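Local coordinates for protein fluvirucin B1 DH domain from module 1 (Actinomadura vulgaris, PDB 6OBV) that probably dehydrates the beta-hydroxyacyl intermediate of module 1 in fluvirucin B1 polyketide biosynthesis, leaving an alpha,beta-unsaturated thioester, at residues T55-T60 with D112-L117; H63-D68 with E214-E219; T74-G79 with P106-G111; V210-R215 with G224-L229. All coordinates share one frame; numbering follows the deposited sequence.

Contacts 1 and 3 lie in the first half of the dehydratase, contact 4 in the second and contact 2 between them, in a chain whose family is known for a double hot-dog fold. Contact 3 is nested inside the loop closed by contact 1, their centres 11 Å apart. Contact 2 ties residues 63-68 of the first half to helix 214-218, which begins on the same residues where one segment of contact 4 ends; these two centres are 8 Å apart. Contacts 1 and 4 reach strands of the two halves and do not touch. Trp-65, Phe-77 and His-226 help pass the packing from one contact to the next, so packing is continuous from the first half to the second.

Contact 1: residues T55-T60 with D112-L117; sequences TGRIST and DEPVQL
The flat guanidinium of Arg-57 runs beside the ring of Pro-114 and meets it obliquely, NH2 lying 3.7 Å from CG. Both side chains point the same way on the face they share with Gln-116, and a bend at chi3 (-67°) swings the guanidinium over to the proline. A long aliphatic stem suits this half-exposed face, although Arg-57 NE is buried here without a polar partner.

On the other face Ile-58 lies alongside Val-115, with CG1 3.9 Å from CB, and crosses Leu-117 at about a right angle, CG2 meeting CD1 at 4.0 Å. These branched apolar residues fit a side that faces the interior, where Ile-58 also packs on Phe-77.

Four backbone bonds pair the strands. Gly-56 and Leu-117 exchange two, the one from Leu-117 N to Gly-56 O being nearly straight at 174°; Ile-58 and Val-115 exchange the others, with Val-115 N 2.7 Å from Ile-58 O. Past Ile-58 the direct backbone bonds end although the chains stay close, and a water accepts from Thr-60 N and donates to Glu-113 O, 2.6 Å away. At the far end Thr-55 OG1 bonds to Leu-30 and Gln-32 of the second subunit. Neighbouring antiparallel strands 52-58 and 115-121, in register here, are part of the curved sheet of a hot-dog fold.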
loop_
_atom_site.group_PDB
_atom_site.type_symbol
_atom_site.label_atom_id
_atom_site.label_comp_id
_atom_site.label_asym_id
_atom_site.label_seq_id
_atom_site.Cartn_x
_atom_site.Cartn_y
_atom_site.Cartn_z
ATOM N N THR A 55 3.245 -5.335 -0.716
ATOM C CA THR A 55 2.607 -5.978 0.417
ATOM C C THR A 55 2.286 -7.421 0.070
ATOM O O THR A 55 2.026 -7.748 -1.089
ATOM C CB THR A 55 1.316 -5.272 0.803
ATOM O OG1 THR A 55 0.354 -5.480 -0.253
ATOM C CG2 THR A 55 1.573 -3.788 1.006
ATOM N N GLY A 56 2.284 -8.273 1.089
ATOM C CA GLY A 56 1.904 -9.649 0.883
ATOM C C GLY A 56 1.592 -10.315 2.197
ATOM O O GLY A 56 1.501 -9.665 3.242
ATOM N N ARG A 57 1.399 -11.627 2.129
ATOM C CA ARG A 57 1.079 -12.410 3.312
ATOM C C ARG A 57 1.584 -13.831 3.100
ATOM O O ARG A 57 1.604 -14.331 1.973
ATOM C CB ARG A 57 -0.428 -12.384 3.609
ATOM C CG ARG A 57 -1.126 -13.706 3.419
ATOM C CD ARG A 57 -2.613 -13.612 3.677
ATOM N NE ARG A 57 -2.925 -13.339 5.075
ATOM C CZ ARG A 57 -4.162 -13.173 5.545
ATOM N NH1 ARG A 57 -5.205 -13.253 4.723
ATOM N NH2 ARG A 57 -4.361 -12.922 6.837
ATOM N N ILE A 58 2.029 -14.469 4.191
ATOM C CA ILE A 58 2.484 -15.853 4.136
ATOM C C ILE A 58 1.958 -16.599 5.356
ATOM O O ILE A 58 1.560 -16.002 6.358
ATOM C CB ILE A 58 4.027 -15.964 4.051
ATOM C CG1 ILE A 58 4.673 -15.310 5.257
ATOM C CG2 ILE A 58 4.564 -15.334 2.752
ATOM C CD1 ILE A 58 6.183 -15.296 5.194
ATOM N N SER A 59 1.962 -17.924 5.255
ATOM C CA SER A 59 1.525 -18.801 6.339
ATOM C C SER A 59 1.954 -20.210 5.977
ATOM O O SER A 59 2.110 -20.527 4.799
ATOM C CB SER A 59 0.013 -18.742 6.548
ATOM O OG SER A 59 -0.637 -19.800 5.873
ATOM N N THR A 60 2.138 -21.061 6.994
ATOM C CA THR A 60 2.496 -22.448 6.692
ATOM C C THR A 60 1.432 -23.125 5.839
ATOM O O THR A 60 1.720 -24.124 5.171
ATOM C CB THR A 60 2.726 -23.259 7.977
ATOM O OG1 THR A 60 1.513 -23.314 8.734
ATOM C CG2 THR A 60 3.818 -22.630 8.847
ATOM N N ASP A 112 0.595 -21.891 12.374
ATOM C CA ASP A 112 -0.023 -21.550 11.095
ATOM C C ASP A 112 -0.599 -20.133 11.075
ATOM O O ASP A 112 -1.414 -19.811 10.201
ATOM C CB ASP A 112 -1.113 -22.568 10.742
ATOM C CG ASP A 112 -2.267 -22.560 11.727
ATOM O OD1 ASP A 112 -2.143 -21.934 12.804
ATOM O OD2 ASP A 112 -3.308 -23.172 11.416
ATOM N N GLU A 113 -0.209 -19.290 12.018
ATOM C CA GLU A 113 -0.669 -17.916 12.009
ATOM C C GLU A 113 -0.127 -17.198 10.776
ATOM O O GLU A 113 1.060 -17.326 10.462
ATOM C CB GLU A 113 -0.213 -17.209 13.274
ATOM C CG GLU A 113 -1.291 -17.080 14.326
ATOM C CD GLU A 113 -0.922 -16.055 15.370
ATOM O OE1 GLU A 113 -1.288 -14.867 15.191
ATOM O OE2 GLU A 113 -0.248 -16.438 16.353
ATOM N N PRO A 114 -0.952 -16.446 10.054
ATOM C CA PRO A 114 -0.449 -15.710 8.893
ATOM C C PRO A 114 0.433 -14.539 9.296
ATOM O O PRO A 114 0.310 -13.974 10.385
ATOM C CB PRO A 114 -1.725 -15.229 8.205
ATOM C CG PRO A 114 -2.694 -15.127 9.282
ATOM C CD PRO A 114 -2.395 -16.263 10.230
ATOM N N VAL A 115 1.327 -14.172 8.385
ATOM C CA VAL A 115 2.257 -13.066 8.571
ATOM C C VAL A 115 2.031 -12.047 7.465
ATOM O O VAL A 115 2.043 -12.397 6.277
ATOM C CB VAL A 115 3.710 -13.561 8.567
ATOM C CG1 VAL A 115 4.671 -12.408 8.756
ATOM C CG2 VAL A 115 3.910 -14.651 9.629
ATOM N N GLN A 116 1.823 -10.789 7.858
ATOM C CA GLN A 116 1.759 -9.691 6.902
ATOM C C GLN A 116 3.168 -9.221 6.559
ATOM O O GLN A 116 3.993 -9.024 7.453
ATOM C CB GLN A 116 0.956 -8.527 7.480
ATOM C CG GLN A 116 -0.519 -8.798 7.604
ATOM C CD GLN A 116 -1.276 -7.556 8.028
ATOM O OE1 GLN A 116 -0.737 -6.687 8.743
ATOM N NE2 GLN A 116 -2.526 -7.447 7.573
ATOM N N LEU A 117 3.450 -9.046 5.266
ATOM C CA LEU A 117 4.767 -8.616 4.798
ATOM C C LEU A 117 4.658 -7.241 4.163
ATOM O O LEU A 117 3.678 -6.958 3.474
ATOM C CB LEU A 117 5.337 -9.586 3.761
ATOM C CG LEU A 117 5.624 -11.030 4.153
ATOM C CD1 LEU A 117 6.268 -11.763 2.946
ATOM C CD2 LEU A 117 6.538 -11.065 5.362
HETATM O O HOH W 1 2.166 -19.561 9.768
#

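Contact 2: residues H63-D68 with E214-E219; sequences HPWLAD and EREAAE
Pro-64 lies over one face of the Arg-215 guanidinium, with CB 3.6 Å from NH1 and displaced toward the rim of the flat group, while the two side chains slide past each other in opposite directions. A compact, rigid pyrrolidine offers a smooth apolar surface on which a planar cation can rest. The extended first part of Arg-215 (CG anti to the backbone N, chi1 -163°) carries it across from the helix, and a turn at chi3 then lays the group against the proline.

At the edge of the same guanidinium, in its plane, stands Glu-216. Its OE2 takes hydrogen bonds from both NE, at 2.9 Å, and NH2, at 3.0 Å, a side-on salt bridge to a single oxygen that should limit the rotation of the guanidinium. Asp-68 OD2 also comes near the plane and completes a network of the three charges, but its ion pair with NH2 is long at 3.8 Å, and its stronger partner is the backbone N of Ala-192.

Trp-65 turns its indole to Glu-219. The planes of the ring and the carboxylate are 44° apart, the side chains cross at about a right angle, and OE2 lies 3.1 Å from CD1. That oxygen is held by His-226 NE2, and the bend of Glu-219 at chi2 (147°) brings it there. Nearer the backbone, Trp-65 CB packs against Glu-216 OE2 at 3.6 Å.

The 3-10 turn 64-67, between strands 52-58 and 69-71, is thereby set against helix 214-218, just beyond strand 205-211, while Trp-65 meets the His-226 ring edge-to-face before helix 227-232.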
loop_
_atom_site.group_PDB
_atom_site.type_symbol
_atom_site.label_atom_id
_atom_site.label_comp_id
_atom_site.label_asym_id
_atom_site.label_seq_id
_atom_site.Cartn_x
_atom_site.Cartn_y
_atom_site.Cartn_z
ATOM N N HIS A 63 2.292 -21.505 2.263
ATOM C CA HIS A 63 3.721 -21.685 2.004
ATOM C C HIS A 63 4.223 -22.802 2.912
ATOM O O HIS A 63 4.873 -22.545 3.934
ATOM C CB HIS A 63 4.470 -20.377 2.258
ATOM C CG HIS A 63 4.021 -19.243 1.385
ATOM N ND1 HIS A 63 2.840 -18.560 1.591
ATOM C CD2 HIS A 63 4.595 -18.680 0.295
ATOM C CE1 HIS A 63 2.707 -17.624 0.668
ATOM N NE2 HIS A 63 3.762 -17.676 -0.132
ATOM N N PRO A 64 3.914 -24.060 2.587
ATOM C CA PRO A 64 4.237 -25.159 3.522
ATOM C C PRO A 64 5.727 -25.342 3.769
ATOM O O PRO A 64 6.105 -25.954 4.777
ATOM C CB PRO A 64 3.626 -26.393 2.842
ATOM C CG PRO A 64 3.504 -26.015 1.386
ATOM C CD PRO A 64 3.245 -24.538 1.363
ATOM N N TRP A 65 6.587 -24.837 2.890
ATOM C CA TRP A 65 8.018 -24.957 3.118
ATOM C C TRP A 65 8.475 -24.152 4.334
ATOM O O TRP A 65 9.529 -24.460 4.907
ATOM C CB TRP A 65 8.779 -24.523 1.860
ATOM C CG TRP A 65 8.425 -23.138 1.359
ATOM C CD1 TRP A 65 7.479 -22.826 0.429
ATOM C CD2 TRP A 65 9.035 -21.889 1.748
ATOM N NE1 TRP A 65 7.456 -21.461 0.216
ATOM C CE2 TRP A 65 8.407 -20.867 1.005
ATOM C CE3 TRP A 65 10.052 -21.540 2.644
ATOM C CZ2 TRP A 65 8.750 -19.514 1.144
ATOM C CZ3 TRP A 65 10.404 -20.188 2.778
ATOM C CH2 TRP A 65 9.746 -19.194 2.038
ATOM N N LEU A 66 7.698 -23.144 4.747
ATOM C CA LEU A 66 8.024 -22.381 5.955
ATOM C C LEU A 66 8.287 -23.288 7.142
ATOM O O LEU A 66 9.210 -23.045 7.928
ATOM C CB LEU A 66 6.887 -21.426 6.305
ATOM C CG LEU A 66 6.718 -20.171 5.462
ATOM C CD1 LEU A 66 5.379 -19.545 5.828
ATOM C CD2 LEU A 66 7.869 -19.203 5.694
ATOM N N ALA A 67 7.494 -24.351 7.280
ATOM C CA ALA A 67 7.562 -25.211 8.452
ATOM C C ALA A 67 8.878 -25.948 8.571
ATOM O O ALA A 67 9.123 -26.565 9.608
ATOM C CB ALA A 67 6.425 -26.235 8.431
ATOM N N ASP A 68 9.725 -25.892 7.552
ATOM C CA ASP A 68 10.865 -26.783 7.438
ATOM C C ASP A 68 12.201 -26.075 7.586
ATOM O O ASP A 68 13.237 -26.652 7.236
ATOM C CB ASP A 68 10.810 -27.498 6.093
ATOM C CG ASP A 68 9.816 -28.617 6.080
ATOM O OD1 ASP A 68 9.301 -28.959 7.160
ATOM O OD2 ASP A 68 9.554 -29.160 4.988
ATOM N N GLU A 214 9.819 -32.169 -4.833
ATOM C CA GLU A 214 8.802 -31.981 -5.861
ATOM C C GLU A 214 7.782 -30.919 -5.453
ATOM O O GLU A 214 7.350 -30.118 -6.294
ATOM C CB GLU A 214 8.135 -33.317 -6.191
ATOM C CG GLU A 214 8.907 -34.087 -7.279
ATOM C CD GLU A 214 8.383 -35.492 -7.539
ATOM O OE1 GLU A 214 8.770 -36.412 -6.783
ATOM O OE2 GLU A 214 7.609 -35.685 -8.512
ATOM N N ARG A 215 7.434 -30.843 -4.160
ATOM C CA ARG A 215 6.419 -29.873 -3.739
ATOM C C ARG A 215 6.869 -28.442 -4.007
ATOM O O ARG A 215 6.076 -27.613 -4.472
ATOM C CB ARG A 215 6.068 -30.043 -2.257
ATOM C CG ARG A 215 4.749 -29.351 -1.852
ATOM C CD ARG A 215 4.469 -29.482 -0.354
ATOM N NE ARG A 215 5.628 -29.019 0.403
ATOM C CZ ARG A 215 5.787 -29.152 1.716
ATOM N NH1 ARG A 215 4.854 -29.742 2.453
ATOM N NH2 ARG A 215 6.891 -28.687 2.289
ATOM N N GLU A 216 8.134 -28.136 -3.730
ATOM C CA GLU A 216 8.666 -26.799 -3.972
ATOM C C GLU A 216 9.044 -26.591 -5.437
ATOM O O GLU A 216 8.975 -25.457 -5.936
ATOM C CB GLU A 216 9.886 -26.550 -3.076
ATOM C CG GLU A 216 9.531 -26.256 -1.619
ATOM C CD GLU A 216 8.952 -27.452 -0.908
ATOM O OE1 GLU A 216 9.519 -28.546 -1.082
ATOM O OE2 GLU A 216 7.925 -27.300 -0.197
ATOM N N ALA A 217 9.449 -27.662 -6.132
ATOM C CA ALA A 217 9.735 -27.558 -7.560
ATOM C C ALA A 217 8.511 -27.118 -8.349
ATOM O O ALA A 217 8.645 -26.418 -9.358
ATOM C CB ALA A 217 10.246 -28.896 -8.097
ATOM N N ALA A 218 7.312 -27.514 -7.907
ATOM C CA ALA A 218 6.095 -27.149 -8.623
ATOM C C ALA A 218 5.813 -25.653 -8.554
ATOM O O ALA A 218 5.213 -25.097 -9.478
ATOM C CB ALA A 218 4.903 -27.921 -8.063
ATOM N N GLU A 219 6.204 -24.992 -7.470
ATOM C CA GLU A 219 5.945 -23.570 -7.310
ATOM C C GLU A 219 7.197 -22.726 -7.528
ATOM O O GLU A 219 7.173 -21.523 -7.270
ATOM C CB GLU A 219 5.333 -23.290 -5.924
ATOM C CG GLU A 219 6.105 -23.890 -4.735
ATOM C CD GLU A 219 6.042 -23.044 -3.446
ATOM O OE1 GLU A 219 5.426 -21.949 -3.438
ATOM O OE2 GLU A 219 6.639 -23.470 -2.433
#

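Contact 3: residues T74-G79 with P106-G111; sequences TVLFPG and PLVIEG
Leu-76 and Val-108 form a single beta bridge, in which a loop of the first half of the dehydratase, leading from strand 97-103 to strand 115-121, lies against the chain just after strand 74-75. Their CA atoms are 4.7 Å apart, and the two chains run about 104° apart end to end, so the pairing stays short.

Two direct hydrogen bonds flank this bridge. Phe-77 N donates to Leu-107 O at 2.9 Å, and Ile-109 N donates to Val-75 O, also at 2.9 Å.

Apolar side chains pack on the flanks of the bridge. The Val-75 side chain lies aslant to Ile-109, its CG1 3.7 Å from CB. Leu-76 begins by pointing away from the loop, but its CG lies beside the backbone N (chi1 -69°) and its chain then returns, so that CD2 touches Val-108 CG2 at 3.7 Å. Thr-74 adds its methyl CG2 to the same valine, while its hydroxyl bonds to Leu-305 O. Phe-77 presents CB to Leu-107 CD2 at 3.6 Å and sends its ring onward to meet Phe-82 edge-to-face. The beta-branched Val-75, Val-108 and Ile-109 suit the junction by their bulk close to the backbone, Leu-76 and Leu-107 by the longer reach of their methyls.

Two waters extend the pairing beyond the direct bonds. One links Val-75 N with Ile-109 O; the other donates to Phe-77 O and accepts from Leu-107 N, 2.7 Å away.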
loop_
_atom_site.group_PDB
_atom_site.type_symbol
_atom_site.label_atom_id
_atom_site.label_comp_id
_atom_site.label_asym_id
_atom_site.label_seq_id
_atom_site.Cartn_x
_atom_site.Cartn_y
_atom_site.Cartn_z
ATOM N N THR A 74 11.854 -23.893 16.842
ATOM C CA THR A 74 11.466 -22.551 16.429
ATOM C C THR A 74 11.499 -22.459 14.912
ATOM O O THR A 74 12.561 -22.625 14.303
ATOM C CB THR A 74 12.408 -21.505 17.020
ATOM O OG1 THR A 74 12.338 -21.551 18.442
ATOM C CG2 THR A 74 12.008 -20.104 16.557
ATOM N N VAL A 75 10.350 -22.174 14.308
ATOM C CA VAL A 75 10.282 -21.934 12.872
ATOM C C VAL A 75 10.741 -20.505 12.607
ATOM O O VAL A 75 10.194 -19.554 13.181
ATOM C CB VAL A 75 8.859 -22.171 12.341
ATOM C CG1 VAL A 75 8.804 -21.944 10.842
ATOM C CG2 VAL A 75 8.401 -23.573 12.694
ATOM N N LEU A 76 11.752 -20.357 11.742
ATOM C CA LEU A 76 12.335 -19.072 11.376
ATOM C C LEU A 76 12.217 -18.865 9.878
ATOM O O LEU A 76 12.600 -19.746 9.095
ATOM C CB LEU A 76 13.817 -18.996 11.749
ATOM C CG LEU A 76 14.062 -18.952 13.248
ATOM C CD1 LEU A 76 15.545 -19.125 13.532
ATOM C CD2 LEU A 76 13.528 -17.639 13.794
ATOM N N PHE A 77 11.719 -17.702 9.485
ATOM C CA PHE A 77 11.740 -17.338 8.079
ATOM C C PHE A 77 13.192 -17.311 7.602
ATOM O O PHE A 77 14.052 -16.754 8.293
ATOM C CB PHE A 77 11.064 -15.981 7.881
ATOM C CG PHE A 77 10.815 -15.614 6.434
ATOM C CD1 PHE A 77 9.776 -16.203 5.717
ATOM C CD2 PHE A 77 11.603 -14.653 5.806
ATOM C CE1 PHE A 77 9.544 -15.858 4.392
ATOM C CE2 PHE A 77 11.378 -14.289 4.481
ATOM C CZ PHE A 77 10.339 -14.887 3.774
ATOM N N PRO A 78 13.514 -17.919 6.463
ATOM C CA PRO A 78 14.928 -17.996 6.053
ATOM C C PRO A 78 15.434 -16.647 5.572
ATOM O O PRO A 78 14.728 -15.915 4.877
ATOM C CB PRO A 78 14.924 -19.032 4.917
ATOM C CG PRO A 78 13.517 -18.987 4.348
ATOM C CD PRO A 78 12.589 -18.532 5.480
ATOM N N GLY A 79 16.670 -16.312 5.959
ATOM C CA GLY A 79 17.286 -15.088 5.462
ATOM C C GLY A 79 17.239 -14.979 3.951
ATOM O O GLY A 79 17.108 -13.874 3.399
ATOM N N PRO A 106 15.390 -11.632 13.591
ATOM C CA PRO A 106 14.774 -12.855 13.085
ATOM C C PRO A 106 13.259 -12.712 13.063
ATOM O O PRO A 106 12.672 -11.962 13.851
ATOM C CB PRO A 106 15.238 -13.926 14.079
ATOM C CG PRO A 106 15.838 -13.167 15.230
ATOM C CD PRO A 106 16.313 -11.880 14.707
ATOM N N LEU A 107 12.642 -13.403 12.104
ATOM C CA LEU A 107 11.190 -13.479 11.955
ATOM C C LEU A 107 10.779 -14.892 12.333
ATOM O O LEU A 107 11.048 -15.842 11.586
ATOM C CB LEU A 107 10.760 -13.148 10.523
ATOM C CG LEU A 107 9.320 -13.507 10.138
ATOM C CD1 LEU A 107 8.276 -12.893 11.108
ATOM C CD2 LEU A 107 9.042 -13.099 8.704
ATOM N N VAL A 108 10.178 -15.033 13.516
ATOM C CA VAL A 108 9.642 -16.306 13.979
ATOM C C VAL A 108 8.255 -16.494 13.377
ATOM O O VAL A 108 7.422 -15.576 13.410
ATOM C CB VAL A 108 9.578 -16.342 15.518
ATOM C CG1 VAL A 108 8.693 -17.467 15.992
ATOM C CG2 VAL A 108 10.961 -16.478 16.128
ATOM N N ILE A 109 7.996 -17.682 12.835
ATOM C CA ILE A 109 6.666 -18.055 12.364
ATOM C C ILE A 109 6.004 -18.891 13.440
ATOM O O ILE A 109 6.443 -20.014 13.711
ATOM C CB ILE A 109 6.714 -18.852 11.051
ATOM C CG1 ILE A 109 7.629 -18.197 10.012
ATOM C CG2 ILE A 109 5.285 -19.047 10.549
ATOM C CD1 ILE A 109 7.080 -16.935 9.393
ATOM N N GLU A 110 4.926 -18.383 14.027
ATOM C CA GLU A 110 4.275 -19.058 15.145
ATOM C C GLU A 110 3.143 -19.935 14.613
ATOM O O GLU A 110 2.028 -19.459 14.386
ATOM C CB GLU A 110 3.769 -18.039 16.159
ATOM C CG GLU A 110 3.584 -18.609 17.558
ATOM C CD GLU A 110 4.837 -19.314 18.079
ATOM O OE1 GLU A 110 5.905 -18.661 18.160
ATOM O OE2 GLU A 110 4.744 -20.522 18.412
ATOM N N GLY A 111 3.424 -21.223 14.429
ATOM C CA GLY A 111 2.381 -22.141 13.984
ATOM C C GLY A 111 1.908 -21.786 12.586
ATOM O O GLY A 111 2.697 -21.413 11.710
HETATM O O HOH W 2 8.065 -21.115 15.911
HETATM O O HOH W 3 14.215 -14.551 10.285
#

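Contact 4: residues V210-R215 with G224-L229; sequences VELDER and GIHPAL
Ala-228 N donates its N-H to ND1 of His-226, 3.0 Å away and close to the plane of the imidazole (11° out of it), and against the same histidine, at CB, Leu-212 CD1 packs at 3.9 Å. His-226 stands at the N-cap of helix 227-232, and its ND1 makes the capping bond, satisfying an early amide that has no carbonyl one turn before it. With ND1 used as acceptor and NE2 bonded to Glu-219, the ring is held at two corners, which should fix its rotation. A histidine suits the place because it can accept on one nitrogen and bond through the other.

Leu-212 and Leu-229 carry the apolar contact. The two methyls of Leu-212 part: CD1 goes obliquely to the histidine, while CD2 reaches the first turn of the helix, 3.5 Å from Leu-229 N and 3.6 Å from Leu-229 CB. The side chains of Leu-212 and Leu-229 cross at about a right angle. The small methyl of Ala-228 allows the leucine to approach, CD2 standing 4.2 Å from its CB.

Two residues back, in strand 205-211, Val-210 CG1 meets Leu-229 CD1 at 3.8 Å. Leu-229 CG lies anti to its own N (chi1 -179°), and the next bend turns CD1 toward Val-210. Both residues also pack on strand 264-271.

The end of strand 205-211 therefore lies against the first turn of helix 227-232, as in the second hot-dog unit of polyketide synthase dehydratases, where His-226 and Pro-227 lead into this helix.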
loop_
_atom_site.group_PDB
_atom_site.type_symbol
_atom_site.label_atom_id
_atom_site.label_comp_id
_atom_site.label_asym_id
_atom_site.label_seq_id
_atom_site.Cartn_x
_atom_site.Cartn_y
_atom_site.Cartn_z
ATOM N N VAL A 210 22.216 -28.847 -5.948
ATOM C CA VAL A 210 21.115 -28.664 -5.009
ATOM C C VAL A 210 19.807 -28.709 -5.794
ATOM O O VAL A 210 19.700 -28.079 -6.852
ATOM C CB VAL A 210 21.247 -27.325 -4.260
ATOM C CG1 VAL A 210 20.210 -27.235 -3.175
ATOM C CG2 VAL A 210 22.636 -27.162 -3.699
ATOM N N GLU A 211 18.819 -29.460 -5.289
ATOM C CA GLU A 211 17.546 -29.645 -5.981
ATOM C C GLU A 211 16.386 -29.520 -5.000
ATOM O O GLU A 211 16.453 -30.047 -3.885
ATOM C CB GLU A 211 17.452 -31.019 -6.666
ATOM C CG GLU A 211 18.696 -31.482 -7.439
ATOM C CD GLU A 211 18.734 -32.994 -7.650
ATOM O OE1 GLU A 211 17.687 -33.657 -7.472
ATOM O OE2 GLU A 211 19.813 -33.520 -7.990
ATOM N N LEU A 212 15.311 -28.849 -5.429
ATOM C CA LEU A 212 14.106 -28.776 -4.616
ATOM C C LEU A 212 13.374 -30.116 -4.606
ATOM O O LEU A 212 13.417 -30.874 -5.573
ATOM C CB LEU A 212 13.156 -27.710 -5.152
ATOM C CG LEU A 212 13.625 -26.268 -5.138
ATOM C CD1 LEU A 212 12.589 -25.399 -5.822
ATOM C CD2 LEU A 212 13.812 -25.840 -3.700
ATOM N N ASP A 213 12.700 -30.402 -3.489
ATOM C CA ASP A 213 11.675 -31.438 -3.458
ATOM C C ASP A 213 10.602 -31.142 -4.500
ATOM O O ASP A 213 10.447 -30.009 -4.969
ATOM C CB ASP A 213 11.007 -31.503 -2.088
ATOM C CG ASP A 213 11.678 -32.462 -1.147
ATOM O OD1 ASP A 213 12.820 -32.907 -1.421
ATOM O OD2 ASP A 213 11.042 -32.757 -0.112
ATOM N N GLU A 214 9.819 -32.169 -4.833
ATOM C CA GLU A 214 8.802 -31.981 -5.861
ATOM C C GLU A 214 7.782 -30.919 -5.453
ATOM O O GLU A 214 7.350 -30.118 -6.294
ATOM C CB GLU A 214 8.135 -33.317 -6.191
ATOM C CG GLU A 214 8.907 -34.087 -7.279
ATOM C CD GLU A 214 8.383 -35.492 -7.539
ATOM O OE1 GLU A 214 8.770 -36.412 -6.783
ATOM O OE2 GLU A 214 7.609 -35.685 -8.512
ATOM N N ARG A 215 7.434 -30.843 -4.160
ATOM C CA ARG A 215 6.419 -29.873 -3.739
ATOM C C ARG A 215 6.869 -28.442 -4.007
ATOM O O ARG A 215 6.076 -27.613 -4.472
ATOM C CB ARG A 215 6.068 -30.043 -2.257
ATOM C CG ARG A 215 4.749 -29.351 -1.852
ATOM C CD ARG A 215 4.469 -29.482 -0.354
ATOM N NE ARG A 215 5.628 -29.019 0.403
ATOM C CZ ARG A 215 5.787 -29.152 1.716
ATOM N NH1 ARG A 215 4.854 -29.742 2.453
ATOM N NH2 ARG A 215 6.891 -28.687 2.289
ATOM N N GLY A 224 11.740 -15.560 -7.896
ATOM C CA GLY A 224 13.023 -15.184 -8.452
ATOM C C GLY A 224 14.000 -16.334 -8.282
ATOM O O GLY A 224 14.560 -16.835 -9.255
ATOM N N ILE A 225 14.208 -16.760 -7.036
ATOM C CA ILE A 225 14.807 -18.055 -6.730
ATOM C C ILE A 225 14.160 -18.552 -5.444
ATOM O O ILE A 225 14.129 -17.828 -4.438
ATOM C CB ILE A 225 16.349 -17.994 -6.626
ATOM C CG1 ILE A 225 16.891 -19.435 -6.540
ATOM C CG2 ILE A 225 16.798 -17.098 -5.435
ATOM C CD1 ILE A 225 18.398 -19.643 -6.744
ATOM N N HIS A 226 13.591 -19.767 -5.480
ATOM C CA HIS A 226 12.871 -20.278 -4.322
ATOM C C HIS A 226 13.737 -20.118 -3.072
ATOM O O HIS A 226 14.903 -20.534 -3.077
ATOM C CB HIS A 226 12.482 -21.750 -4.512
ATOM C CG HIS A 226 11.415 -22.221 -3.565
ATOM N ND1 HIS A 226 11.547 -22.151 -2.193
ATOM C CD2 HIS A 226 10.191 -22.750 -3.795
ATOM C CE1 HIS A 226 10.456 -22.628 -1.620
ATOM N NE2 HIS A 226 9.614 -22.991 -2.569
ATOM N N PRO A 227 13.234 -19.469 -2.023
ATOM C CA PRO A 227 14.048 -19.311 -0.804
ATOM C C PRO A 227 14.609 -20.626 -0.272
ATOM O O PRO A 227 15.704 -20.628 0.306
ATOM C CB PRO A 227 13.072 -18.652 0.184
ATOM C CG PRO A 227 12.127 -17.872 -0.702
ATOM C CD PRO A 227 11.975 -18.701 -1.962
ATOM N N ALA A 228 13.910 -21.750 -0.465
ATOM C CA ALA A 228 14.459 -23.020 -0.005
ATOM C C ALA A 228 15.589 -23.497 -0.895
ATOM O O ALA A 228 16.496 -24.192 -0.416
ATOM C CB ALA A 228 13.373 -24.097 0.067
ATOM N N LEU A 229 15.558 -23.148 -2.185
ATOM C CA LEU A 229 16.666 -23.504 -3.067
ATOM C C LEU A 229 17.896 -22.656 -2.778
ATOM O O LEU A 229 19.015 -23.174 -2.758
ATOM C CB LEU A 229 16.258 -23.360 -4.532
ATOM C CG LEU A 229 17.331 -23.739 -5.554
ATOM C CD1 LEU A 229 17.844 -25.152 -5.334
ATOM C CD2 LEU A 229 16.793 -23.595 -6.989
#